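Local coordinates for genome polyprotein (Rhinovirus C, PDB 6KU8) that probably cleaves the rhinovirus polyprotein as its 3C cysteine protease, held here in complex with the inhibitor rupintrivir, at residues Phe9-His19 / Glu84-Phe92; Thr71-Trp79 / Ala175-Ala183. One frame throughout, in Å; residues are numbered along the deposited sequence.

Overall arrangement
Contact 1 joins the N-terminal helix and the start of strand 18-23 to the loop 84-92, which carries the chain from the first barrel toward strand 100-107 of the second sheet. Contact 2 sets strand 75-80 of the first barrel against the C-terminal tail 175-183, which runs out of strand 172-176 of the second sheet. Their centres lie about 16 Å apart and their segments alternate along the chain, in the order 9-19, 71-79, 84-92, 175-183. They touch where Arg90 of the loop meets the Phe182 carbonyl of the tail. Contact 2 joins the two barrels directly, while contact 1 packs the N-terminal helix on their connecting loop; the active site of such proteases lies between the barrels.

Contact 1. Residues Phe9-His19 / Glu84-Phe92; sequences FVRALIKRNCH and EKFRDIRRF
Asn17 turns its side-chain amide to the backbone of Arg87 and meets both its N and its O: ND2 donates to Arg87 O at 2.9 Å, close to the amide plane and on a carbonyl lone pair, while OD1 takes a weak bond from Arg87 N. The strong ND2 bond, helped by the weak one, sets which way round the amide lies. This is how the N-terminal helix of the chymotrypsin-like 3C fold, just before it passes into strand 18-23, holds the loop that links the two barrels.

Arg16, one residue earlier, bends at chi2 (61°) and lays its guanidinium along the same loop. NH2 gives Lys85 O a nearly straight bond of 3.1 Å, with the oxygen at the guanidinium edge and in its plane. NH1 makes a longer salt bridge to Glu84 OE1 at 3.4 Å, the carboxylate plane turned 40° from the guanidinium. Arg87 CB covers one face of the Arg16 group over its centre, and the Arg87 chain then runs back along the helix. A water accepts from Arg87 NH1 and donates to Phe9 O, so the loop arginine is linked through water to a backbone carbonyl one helical turn before Leu13. A second water joins Arg16 O, His19 NE2 and Glu84 OE1; ND1 of the His19 ring is bonded to Asp53.

The rest of the contact is apolar. The Leu13 and Ile89 side chains cross at about a right angle, with CD1 of Leu13 3.9 Å from CG2 of Ile89, and Ile160 of strand 159-167 touches both residues. At the far end the Phe9 and Phe92 rings form a T-shaped pair, their planes 88° apart and centroids 5.2 Å from each other. Phe9 presents its edge, and CE1 stands over the centre of the Phe92 face.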
loop_
_atom_site.group_PDB
_atom_site.type_symbol
_atom_site.label_atom_id
_atom_site.label_comp_id
_atom_site.label_asym_id
_atom_site.label_seq_id
_atom_site.Cartn_x
_atom_site.Cartn_y
_atom_site.Cartn_z
ATOM N N PHE A 9 -12.767 -5.711 10.462
ATOM C CA PHE A 9 -11.758 -6.356 9.621
ATOM C C PHE A 9 -10.603 -5.405 9.308
ATOM O O PHE A 9 -9.428 -5.759 9.464
ATOM C CB PHE A 9 -12.405 -6.855 8.327
ATOM C CG PHE A 9 -11.429 -7.451 7.336
ATOM C CD1 PHE A 9 -11.238 -8.818 7.283
ATOM C CD2 PHE A 9 -10.737 -6.644 6.429
ATOM C CE1 PHE A 9 -10.353 -9.392 6.351
ATOM C CE2 PHE A 9 -9.846 -7.197 5.500
ATOM C CZ PHE A 9 -9.655 -8.578 5.464
ATOM N N VAL A 10 -10.914 -4.193 8.852
ATOM C CA VAL A 10 -9.849 -3.284 8.433
ATOM C C VAL A 10 -9.006 -2.858 9.628
ATOM O O VAL A 10 -7.771 -2.845 9.560
ATOM C CB VAL A 10 -10.430 -2.068 7.688
ATOM C CG1 VAL A 10 -9.307 -1.140 7.264
ATOM C CG2 VAL A 10 -11.204 -2.525 6.472
ATOM N N ARG A 11 -9.649 -2.502 10.746
ATOM C CA ARG A 11 -8.880 -2.145 11.934
ATOM C C ARG A 11 -7.963 -3.285 12.366
ATOM O O ARG A 11 -6.797 -3.058 12.715
ATOM C CB ARG A 11 -9.813 -1.749 13.084
ATOM C CG ARG A 11 -9.109 -1.697 14.425
ATOM C CD ARG A 11 -9.838 -0.828 15.441
ATOM N NE ARG A 11 -9.460 0.583 15.331
ATOM C CZ ARG A 11 -9.909 1.545 16.136
ATOM N NH1 ARG A 11 -10.755 1.249 17.116
ATOM N NH2 ARG A 11 -9.513 2.803 15.966
ATOM N N ALA A 12 -8.475 -4.518 12.374
ATOM C CA ALA A 12 -7.629 -5.646 12.756
ATOM C C ALA A 12 -6.458 -5.803 11.792
ATOM O O ALA A 12 -5.343 -6.154 12.204
ATOM C CB ALA A 12 -8.457 -6.925 12.823
ATOM N N LEU A 13 -6.691 -5.541 10.505
ATOM C CA LEU A 13 -5.608 -5.585 9.522
ATOM C C LEU A 13 -4.509 -4.587 9.869
ATOM O O LEU A 13 -3.321 -4.938 9.920
ATOM C CB LEU A 13 -6.166 -5.300 8.117
ATOM C CG LEU A 13 -5.116 -5.299 6.991
ATOM C CD1 LEU A 13 -4.429 -6.636 6.909
ATOM C CD2 LEU A 13 -5.748 -4.929 5.642
ATOM N N ILE A 14 -4.885 -3.331 10.112
ATOM C CA ILE A 14 -3.894 -2.320 10.480
ATOM C C ILE A 14 -3.118 -2.758 11.722
ATOM O O ILE A 14 -1.882 -2.717 11.750
ATOM C CB ILE A 14 -4.572 -0.952 10.694
ATOM C CG1 ILE A 14 -5.333 -0.505 9.437
ATOM C CG2 ILE A 14 -3.543 0.110 11.102
ATOM C CD1 ILE A 14 -4.456 -0.295 8.199
ATOM N N LYS A 15 -3.836 -3.164 12.778
ATOM C CA LYS A 15 -3.178 -3.524 14.035
ATOM C C LYS A 15 -2.239 -4.714 13.870
ATOM O O LYS A 15 -1.169 -4.763 14.494
ATOM C CB LYS A 15 -4.222 -3.841 15.107
ATOM C CG LYS A 15 -4.993 -2.614 15.597
ATOM C CD LYS A 15 -4.932 -2.482 17.124
ATOM C CE LYS A 15 -5.488 -3.724 17.825
ATOM N NZ LYS A 15 -5.718 -3.513 19.298
ATOM N N ARG A 16 -2.629 -5.697 13.058
ATOM C CA ARG A 16 -1.882 -6.952 13.009
ATOM C C ARG A 16 -0.723 -6.884 12.018
ATOM O O ARG A 16 0.351 -7.434 12.282
ATOM C CB ARG A 16 -2.819 -8.107 12.651
ATOM C CG ARG A 16 -2.117 -9.468 12.398
ATOM C CD ARG A 16 -1.346 -9.969 13.646
ATOM N NE ARG A 16 -0.705 -11.282 13.484
ATOM C CZ ARG A 16 0.467 -11.483 12.873
ATOM N NH1 ARG A 16 1.131 -10.462 12.333
ATOM N NH2 ARG A 16 0.976 -12.708 12.783
ATOM N N ASN A 17 -0.908 -6.192 10.886
ATOM C CA ASN A 17 0.027 -6.297 9.773
ATOM C C ASN A 17 0.689 -4.989 9.348
ATOM O O ASN A 17 1.595 -5.033 8.514
ATOM C CB ASN A 17 -0.676 -6.907 8.548
ATOM C CG ASN A 17 -0.404 -8.418 8.377
ATOM O OD1 ASN A 17 0.010 -9.118 9.318
ATOM N ND2 ASN A 17 -0.631 -8.917 7.164
ATOM N N CYS A 18 0.289 -3.844 9.886
ATOM C CA CYS A 18 0.781 -2.561 9.406
ATOM C C CYS A 18 1.714 -1.902 10.412
ATOM O O CYS A 18 1.539 -2.030 11.627
ATOM C CB CYS A 18 -0.393 -1.636 9.062
ATOM S SG CYS A 18 -1.294 -2.256 7.571
ATOM N N HIS A 19 2.694 -1.174 9.876
ATOM C CA HIS A 19 3.756 -0.534 10.634
ATOM C C HIS A 19 4.108 0.799 9.990
ATOM O O HIS A 19 3.905 1.005 8.785
ATOM C CB HIS A 19 4.997 -1.430 10.715
ATOM C CG HIS A 19 4.706 -2.779 11.289
ATOM N ND1 HIS A 19 4.865 -3.068 12.627
ATOM C CD2 HIS A 19 4.202 -3.901 10.718
ATOM C CE1 HIS A 19 4.502 -4.318 12.852
ATOM N NE2 HIS A 19 4.096 -4.847 11.710
ATOM N N GLU A 84 9.483 -12.241 13.066
ATOM C CA GLU A 84 8.033 -12.228 12.976
ATOM C C GLU A 84 7.558 -12.631 11.586
ATOM O O GLU A 84 8.180 -12.303 10.572
ATOM C CB GLU A 84 7.480 -10.844 13.322
ATOM C CG GLU A 84 5.972 -10.775 13.120
ATOM C CD GLU A 84 5.421 -9.375 13.212
ATOM O OE1 GLU A 84 4.187 -9.223 13.039
ATOM O OE2 GLU A 84 6.217 -8.429 13.445
ATOM N N LYS A 85 6.434 -13.338 11.553
ATOM C CA LYS A 85 5.717 -13.666 10.332
ATOM C C LYS A 85 4.428 -12.860 10.279
ATOM O O LYS A 85 3.618 -12.901 11.214
ATOM C CB LYS A 85 5.388 -15.159 10.262
ATOM C CG LYS A 85 6.579 -16.083 10.476
ATOM C CD LYS A 85 7.244 -16.459 9.155
ATOM C CE LYS A 85 8.325 -17.514 9.353
ATOM N NZ LYS A 85 9.425 -17.016 10.241
ATOM N N PHE A 86 4.236 -12.140 9.186
ATOM C CA PHE A 86 2.971 -11.459 8.987
ATOM C C PHE A 86 1.844 -12.484 8.889
ATOM O O PHE A 86 2.031 -13.600 8.394
ATOM C CB PHE A 86 3.038 -10.592 7.724
ATOM C CG PHE A 86 4.087 -9.494 7.794
ATOM C CD1 PHE A 86 4.051 -8.542 8.806
ATOM C CD2 PHE A 86 5.103 -9.425 6.854
ATOM C CE1 PHE A 86 5.015 -7.532 8.883
ATOM C CE2 PHE A 86 6.071 -8.427 6.918
ATOM C CZ PHE A 86 6.031 -7.476 7.934
ATOM N N ARG A 87 0.678 -12.113 9.398
ATOM C CA ARG A 87 -0.536 -12.845 9.074
ATOM C C ARG A 87 -0.717 -12.878 7.563
ATOM O O ARG A 87 -0.684 -11.838 6.898
ATOM C CB ARG A 87 -1.727 -12.179 9.750
ATOM C CG ARG A 87 -3.074 -12.777 9.424
ATOM C CD ARG A 87 -4.130 -11.986 10.160
ATOM N NE ARG A 87 -5.396 -11.908 9.433
ATOM C CZ ARG A 87 -6.187 -10.836 9.428
ATOM N NH1 ARG A 87 -7.326 -10.864 8.751
ATOM N NH2 ARG A 87 -5.833 -9.728 10.089
ATOM N N ASP A 88 -0.877 -14.079 7.016
ATOM C CA ASP A 88 -0.967 -14.235 5.569
ATOM C C ASP A 88 -2.318 -13.727 5.089
ATOM O O ASP A 88 -3.332 -14.400 5.260
ATOM C CB ASP A 88 -0.775 -15.696 5.173
ATOM C CG ASP A 88 -0.749 -15.885 3.672
ATOM O OD1 ASP A 88 -0.937 -14.894 2.929
ATOM O OD2 ASP A 88 -0.551 -17.034 3.227
ATOM N N ILE A 89 -2.344 -12.557 4.451
ATOM C CA ILE A 89 -3.606 -11.968 4.004
ATOM C C ILE A 89 -3.832 -12.160 2.506
ATOM O O ILE A 89 -4.752 -11.560 1.937
ATOM C CB ILE A 89 -3.666 -10.486 4.393
ATOM C CG1 ILE A 89 -2.430 -9.772 3.819
ATOM C CG2 ILE A 89 -3.719 -10.376 5.904
ATOM C CD1 ILE A 89 -2.580 -8.276 3.574
ATOM N N ARG A 90 -3.039 -13.016 1.859
ATOM C CA ARG A 90 -3.099 -13.140 0.402
ATOM C C ARG A 90 -4.474 -13.582 -0.091
ATOM O O ARG A 90 -4.873 -13.230 -1.205
ATOM C CB ARG A 90 -2.026 -14.116 -0.081
ATOM C CG ARG A 90 -0.633 -13.497 -0.169
ATOM C CD ARG A 90 0.422 -14.544 -0.535
ATOM N NE ARG A 90 0.627 -15.515 0.544
ATOM C CZ ARG A 90 1.626 -16.390 0.570
ATOM N NH1 ARG A 90 2.512 -16.407 -0.421
ATOM N NH2 ARG A 90 1.747 -17.237 1.579
ATOM N N ARG A 91 -5.218 -14.340 0.716
ATOM C CA ARG A 91 -6.515 -14.840 0.262
ATOM C C ARG A 91 -7.555 -13.725 0.109
ATOM O O ARG A 91 -8.599 -13.946 -0.524
ATOM C CB ARG A 91 -7.013 -15.923 1.231
ATOM C CG ARG A 91 -8.144 -15.485 2.136
ATOM C CD ARG A 91 -8.399 -16.476 3.290
ATOM N NE ARG A 91 -7.642 -16.115 4.486
ATOM C CZ ARG A 91 -7.605 -16.835 5.602
ATOM N NH1 ARG A 91 -8.284 -17.972 5.684
ATOM N NH2 ARG A 91 -6.879 -16.425 6.635
ATOM N N PHE A 92 -7.303 -12.543 0.677
ATOM C CA PHE A 92 -8.194 -11.393 0.545
ATOM C C PHE A 92 -7.759 -10.442 -0.556
ATOM O O PHE A 92 -8.473 -9.473 -0.841
ATOM C CB PHE A 92 -8.276 -10.622 1.872
ATOM C CG PHE A 92 -8.512 -11.495 3.068
ATOM C CD1 PHE A 92 -9.671 -12.241 3.182
ATOM C CD2 PHE A 92 -7.573 -11.556 4.089
ATOM C CE1 PHE A 92 -9.891 -13.040 4.294
ATOM C CE2 PHE A 92 -7.782 -12.343 5.198
ATOM C CZ PHE A 92 -8.941 -13.089 5.308
HETATM O O HOH W 1 -8.338 -8.387 9.344
HETATM O O HOH W 2 2.942 -7.137 11.657
#

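Contact 2. Residues Thr71-Trp79 / Ala175-Ala183; sequences TDTEITLLW and AALLRKYFA. With AG7 (4-{2-(4-fluoro-benzyl)-6-methyl-5-[(5-methyl-isoxazole-3-carbonyl)-amino]-4-oxo-heptanoylamino}-5-(2-oxo-pyrrolidin-3-yl)-pentanoic acid ethyl ester), chain B.
Ile75 is the main bump here, pushing CG1 and CD1 into a hollow formed by Ala175, Ala176, Leu177 and Tyr181. Ile75 CG1 sits only 3.5 Å from Ala175 CB, tighter than ordinary van der Waals contact. Ile75 CD1 goes deeper, 3.2 Å from Ala176 O, and also touches Leu177 CD2 and, in a different direction, Tyr181 CE2. Because CG1 lies beside the backbone N, anti to the carbonyl carbon (chi1 -70°), the chain projects toward the tail. Ala175 answers with a small knob of its own: CB reaches Thr73 O at 3.2 Å.

Strand 75-80 belongs to the first of the two barrels of the chymotrypsin-like fold, whereas the tail leaves the second sheet at strand 172-176, so the contact joins the two barrels. The corner before the strand is an ST turn, in which Thr73 OG1 accepts from Ile75 N; OG1 is also bonded to Leu65 O of strand 55-66. Thr73 CG2 packs against Tyr181 OH at 3.6 Å; that hydroxyl is hydrogen-bonded to Arg137. Glu74 heads the other way: its carboxylate lies beside the fluorobenzyl ring of the inhibitor, with CD 3.5 Å from AG7 C08, and OE2 bonds to His43, consistent with a Cys-His-Glu triad.

Farther along the strand, Leu77 splits its two methyls between Tyr181 and Phe182. CD1 rests near Tyr181 O, and Leu77 CD2 meets the edge of the Phe182 ring at CE1, 3.3 Å away.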
loop_
_atom_site.group_PDB
_atom_site.type_symbol
_atom_site.label_atom_id
_atom_site.label_comp_id
_atom_site.label_asym_id
_atom_site.label_seq_id
_atom_site.Cartn_x
_atom_site.Cartn_y
_atom_site.Cartn_z
ATOM N N THR A 71 6.783 -0.524 -16.672
ATOM C CA THR A 71 6.194 0.660 -16.057
ATOM C C THR A 71 5.973 0.407 -14.569
ATOM O O THR A 71 5.438 -0.635 -14.183
ATOM C CB THR A 71 4.869 1.025 -16.730
ATOM O OG1 THR A 71 5.088 1.231 -18.135
ATOM C CG2 THR A 71 4.276 2.293 -16.109
ATOM N N ASP A 72 6.382 1.367 -13.742
ATOM C CA ASP A 72 6.199 1.259 -12.299
ATOM C C ASP A 72 4.749 0.988 -11.930
ATOM O O ASP A 72 3.832 1.629 -12.442
ATOM C CB ASP A 72 6.647 2.551 -11.627
ATOM C CG ASP A 72 8.136 2.635 -11.476
ATOM O OD1 ASP A 72 8.735 1.611 -11.099
ATOM O OD2 ASP A 72 8.700 3.722 -11.721
ATOM N N THR A 73 4.542 0.035 -11.024
ATOM C CA THR A 73 3.255 -0.091 -10.355
ATOM C C THR A 73 3.150 0.811 -9.128
ATOM O O THR A 73 2.052 0.956 -8.580
ATOM C CB THR A 73 3.001 -1.538 -9.910
ATOM O OG1 THR A 73 3.934 -1.880 -8.873
ATOM C CG2 THR A 73 3.140 -2.504 -11.072
ATOM N N GLU A 74 4.258 1.394 -8.670
ATOM C CA GLU A 74 4.383 2.151 -7.424
ATOM C C GLU A 74 4.406 1.215 -6.217
ATOM O O GLU A 74 4.430 1.696 -5.066
ATOM C CB GLU A 74 3.253 3.179 -7.230
ATOM C CG GLU A 74 3.665 4.639 -7.157
ATOM C CD GLU A 74 5.066 4.884 -6.592
ATOM O OE1 GLU A 74 6.029 4.841 -7.371
ATOM O OE2 GLU A 74 5.201 5.170 -5.390
ATOM N N ILE A 75 4.387 -0.097 -6.428
ATOM C CA ILE A 75 4.497 -1.073 -5.355
ATOM C C ILE A 75 5.910 -1.637 -5.318
ATOM O O ILE A 75 6.425 -2.135 -6.328
ATOM C CB ILE A 75 3.473 -2.204 -5.516
ATOM C CG1 ILE A 75 2.066 -1.679 -5.246
ATOM C CG2 ILE A 75 3.823 -3.350 -4.580
ATOM C CD1 ILE A 75 1.012 -2.581 -5.743
ATOM N N THR A 76 6.519 -1.590 -4.139
ATOM C CA THR A 76 7.781 -2.253 -3.865
ATOM C C THR A 76 7.557 -3.295 -2.780
ATOM O O THR A 76 6.892 -3.011 -1.777
ATOM C CB THR A 76 8.834 -1.235 -3.433
ATOM O OG1 THR A 76 9.189 -0.428 -4.562
ATOM C CG2 THR A 76 10.060 -1.930 -2.887
ATOM N N LEU A 77 8.075 -4.511 -3.005
ATOM C CA LEU A 77 8.067 -5.567 -2.001
ATOM C C LEU A 77 9.358 -5.500 -1.203
ATOM O O LEU A 77 10.443 -5.391 -1.785
ATOM C CB LEU A 77 7.945 -6.958 -2.643
ATOM C CG LEU A 77 6.815 -7.306 -3.620
ATOM C CD1 LEU A 77 6.770 -8.803 -3.872
ATOM C CD2 LEU A 77 5.473 -6.818 -3.106
ATOM N N LEU A 78 9.251 -5.554 0.121
ATOM C CA LEU A 78 10.417 -5.679 0.987
ATOM C C LEU A 78 10.390 -7.048 1.643
ATOM O O LEU A 78 9.367 -7.448 2.209
ATOM C CB LEU A 78 10.455 -4.601 2.067
ATOM C CG LEU A 78 10.321 -3.141 1.647
ATOM C CD1 LEU A 78 10.312 -2.271 2.898
ATOM C CD2 LEU A 78 11.441 -2.758 0.686
ATOM N N TRP A 79 11.499 -7.771 1.553
ATOM C CA TRP A 79 11.682 -8.997 2.323
ATOM C C TRP A 79 12.604 -8.631 3.478
ATOM O O TRP A 79 13.766 -8.266 3.265
ATOM C CB TRP A 79 12.256 -10.128 1.471
ATOM C CG TRP A 79 11.411 -10.493 0.274
ATOM C CD1 TRP A 79 11.396 -9.864 -0.939
ATOM C CD2 TRP A 79 10.492 -11.591 0.167
ATOM N NE1 TRP A 79 10.513 -10.488 -1.786
ATOM C CE2 TRP A 79 9.948 -11.553 -1.132
ATOM C CE3 TRP A 79 10.079 -12.596 1.043
ATOM C CZ2 TRP A 79 9.015 -12.489 -1.579
ATOM C CZ3 TRP A 79 9.143 -13.525 0.602
ATOM C CH2 TRP A 79 8.622 -13.465 -0.700
ATOM N N ALA A 175 -2.349 1.856 -5.928
ATOM C CA ALA A 175 -1.707 0.808 -6.714
ATOM C C ALA A 175 -2.442 -0.508 -6.467
ATOM O O ALA A 175 -2.536 -0.961 -5.324
ATOM C CB ALA A 175 -0.227 0.683 -6.339
ATOM N N ALA A 176 -2.963 -1.120 -7.527
ATOM C CA ALA A 176 -3.717 -2.355 -7.354
ATOM C C ALA A 176 -2.845 -3.431 -6.717
ATOM O O ALA A 176 -1.696 -3.647 -7.124
ATOM C CB ALA A 176 -4.275 -2.847 -8.689
ATOM N N LEU A 177 -3.375 -4.074 -5.682
ATOM C CA LEU A 177 -2.759 -5.276 -5.124
ATOM C C LEU A 177 -3.333 -6.478 -5.872
ATOM O O LEU A 177 -4.554 -6.659 -5.907
ATOM C CB LEU A 177 -3.023 -5.389 -3.622
ATOM C CG LEU A 177 -2.342 -4.345 -2.735
ATOM C CD1 LEU A 177 -2.964 -4.370 -1.347
ATOM C CD2 LEU A 177 -0.834 -4.598 -2.661
ATOM N N LEU A 178 -2.467 -7.264 -6.514
ATOM C CA LEU A 178 -2.901 -8.437 -7.262
ATOM C C LEU A 178 -2.209 -9.675 -6.704
ATOM O O LEU A 178 -1.009 -9.655 -6.411
ATOM C CB LEU A 178 -2.621 -8.273 -8.760
ATOM C CG LEU A 178 -3.238 -7.021 -9.385
ATOM C CD1 LEU A 178 -2.650 -6.760 -10.774
ATOM C CD2 LEU A 178 -4.764 -7.136 -9.441
ATOM N N ARG A 179 -2.975 -10.753 -6.534
ATOM C CA ARG A 179 -2.456 -11.882 -5.766
ATOM C C ARG A 179 -1.185 -12.456 -6.378
ATOM O O ARG A 179 -0.317 -12.946 -5.647
ATOM C CB ARG A 179 -3.507 -12.978 -5.633
ATOM C CG ARG A 179 -3.187 -13.972 -4.502
ATOM C CD ARG A 179 -4.342 -14.938 -4.322
ATOM N NE ARG A 179 -5.598 -14.207 -4.155
ATOM C CZ ARG A 179 -6.798 -14.751 -4.322
ATOM N NH1 ARG A 179 -6.900 -16.031 -4.684
ATOM N NH2 ARG A 179 -7.888 -14.016 -4.150
ATOM N N LYS A 180 -1.055 -12.408 -7.706
ATOM C CA LYS A 180 0.131 -12.951 -8.360
ATOM C C LYS A 180 1.409 -12.231 -7.952
ATOM O O LYS A 180 2.496 -12.805 -8.093
ATOM C CB LYS A 180 -0.026 -12.895 -9.888
ATOM C CG LYS A 180 -0.123 -11.473 -10.449
ATOM C CD LYS A 180 -0.347 -11.464 -11.967
ATOM C CE LYS A 180 -0.709 -10.055 -12.454
ATOM N NZ LYS A 180 -1.007 -10.028 -13.922
ATOM N N TYR A 181 1.315 -10.990 -7.453
ATOM C CA TYR A 181 2.506 -10.321 -6.939
ATOM C C TYR A 181 3.154 -11.107 -5.799
ATOM O O TYR A 181 4.367 -11.002 -5.580
ATOM C CB TYR A 181 2.156 -8.920 -6.432
ATOM C CG TYR A 181 1.749 -7.904 -7.477
ATOM C CD1 TYR A 181 2.031 -8.105 -8.832
ATOM C CD2 TYR A 181 1.094 -6.732 -7.109
ATOM C CE1 TYR A 181 1.677 -7.159 -9.784
ATOM C CE2 TYR A 181 0.723 -5.795 -8.061
ATOM C CZ TYR A 181 1.019 -6.008 -9.392
ATOM O OH TYR A 181 0.662 -5.060 -10.336
ATOM N N PHE A 182 2.363 -11.874 -5.049
ATOM C CA PHE A 182 2.775 -12.409 -3.757
ATOM C C PHE A 182 2.862 -13.934 -3.755
ATOM O O PHE A 182 2.889 -14.552 -2.686
ATOM C CB PHE A 182 1.809 -11.906 -2.685
ATOM C CG PHE A 182 1.592 -10.414 -2.753
ATOM C CD1 PHE A 182 2.635 -9.552 -2.474
ATOM C CD2 PHE A 182 0.369 -9.879 -3.154
ATOM C CE1 PHE A 182 2.468 -8.170 -2.546
ATOM C CE2 PHE A 182 0.183 -8.486 -3.245
ATOM C CZ PHE A 182 1.239 -7.634 -2.940
ATOM N N ALA A 183 2.923 -14.550 -4.929
ATOM C CA ALA A 183 2.960 -16.007 -5.040
ATOM C C ALA A 183 4.347 -16.592 -4.746
ATOM O O ALA A 183 5.356 -15.874 -4.677
ATOM C CB ALA A 183 2.494 -16.427 -6.423
HETATM C C01 AG7 B . 1.708 12.826 -5.923
HETATM C C02 AG7 B . 3.086 12.383 -5.463
HETATM O O03 AG7 B . 0.667 12.499 -5.428
HETATM C C04 AG7 B . 3.101 11.138 -4.588
HETATM C C05 AG7 B . 4.552 10.693 -4.637
HETATM C C06 AG7 B . 4.844 9.926 -5.936
HETATM C C07 AG7 B . 4.024 8.876 -6.320
HETATM C C08 AG7 B . 4.282 8.184 -7.491
HETATM C C09 AG7 B . 5.361 8.538 -8.294
HETATM C C10 AG7 B . 6.184 9.589 -7.916
HETATM C C11 AG7 B . 5.927 10.284 -6.740
HETATM N N12 AG7 B . 1.716 10.821 -2.384
HETATM C C13 AG7 B . 1.288 11.428 -1.111
HETATM C C14 AG7 B . -0.229 11.374 -1.169
HETATM C C15 AG7 B . -0.769 12.455 -2.181
HETATM C C16 AG7 B . -2.355 12.629 -1.939
HETATM N N17 AG7 B . -2.656 13.913 -2.048
HETATM O O18 AG7 B . -3.110 11.745 -1.710
HETATM C C19 AG7 B . 1.819 10.875 0.217
HETATM C C20 AG7 B . 3.243 10.321 0.053
HETATM C C21 AG7 B . 4.027 11.506 0.571
HETATM O O22 AG7 B . 5.232 11.883 -0.012
HETATM O O23 AG7 B . 3.552 12.122 1.462
HETATM C C47 AG7 B . 2.618 11.600 -3.214
HETATM O O48 AG7 B . 2.973 12.654 -2.809
HETATM C C50 AG7 B . 5.753 13.031 0.587
HETATM C C53 AG7 B . 7.214 13.171 0.163
HETATM C C57 AG7 B . 1.830 13.760 -7.113
HETATM N N58 AG7 B . 0.550 13.997 -7.661
HETATM C C59 AG7 B . 0.451 14.166 -9.069
HETATM O O60 AG7 B . 1.340 14.115 -9.860
HETATM C C78 AG7 B . 2.382 15.120 -6.681
HETATM C C81 AG7 B . 2.724 16.035 -7.865
HETATM F F1 AG7 B . 5.604 7.850 -9.454
HETATM C C82 AG7 B . 1.369 15.804 -5.756
HETATM C C83 AG7 B . -1.393 14.706 -2.340
HETATM C C84 AG7 B . -0.228 13.669 -1.986
HETATM C C1 AG7 B . -0.964 14.450 -9.406
#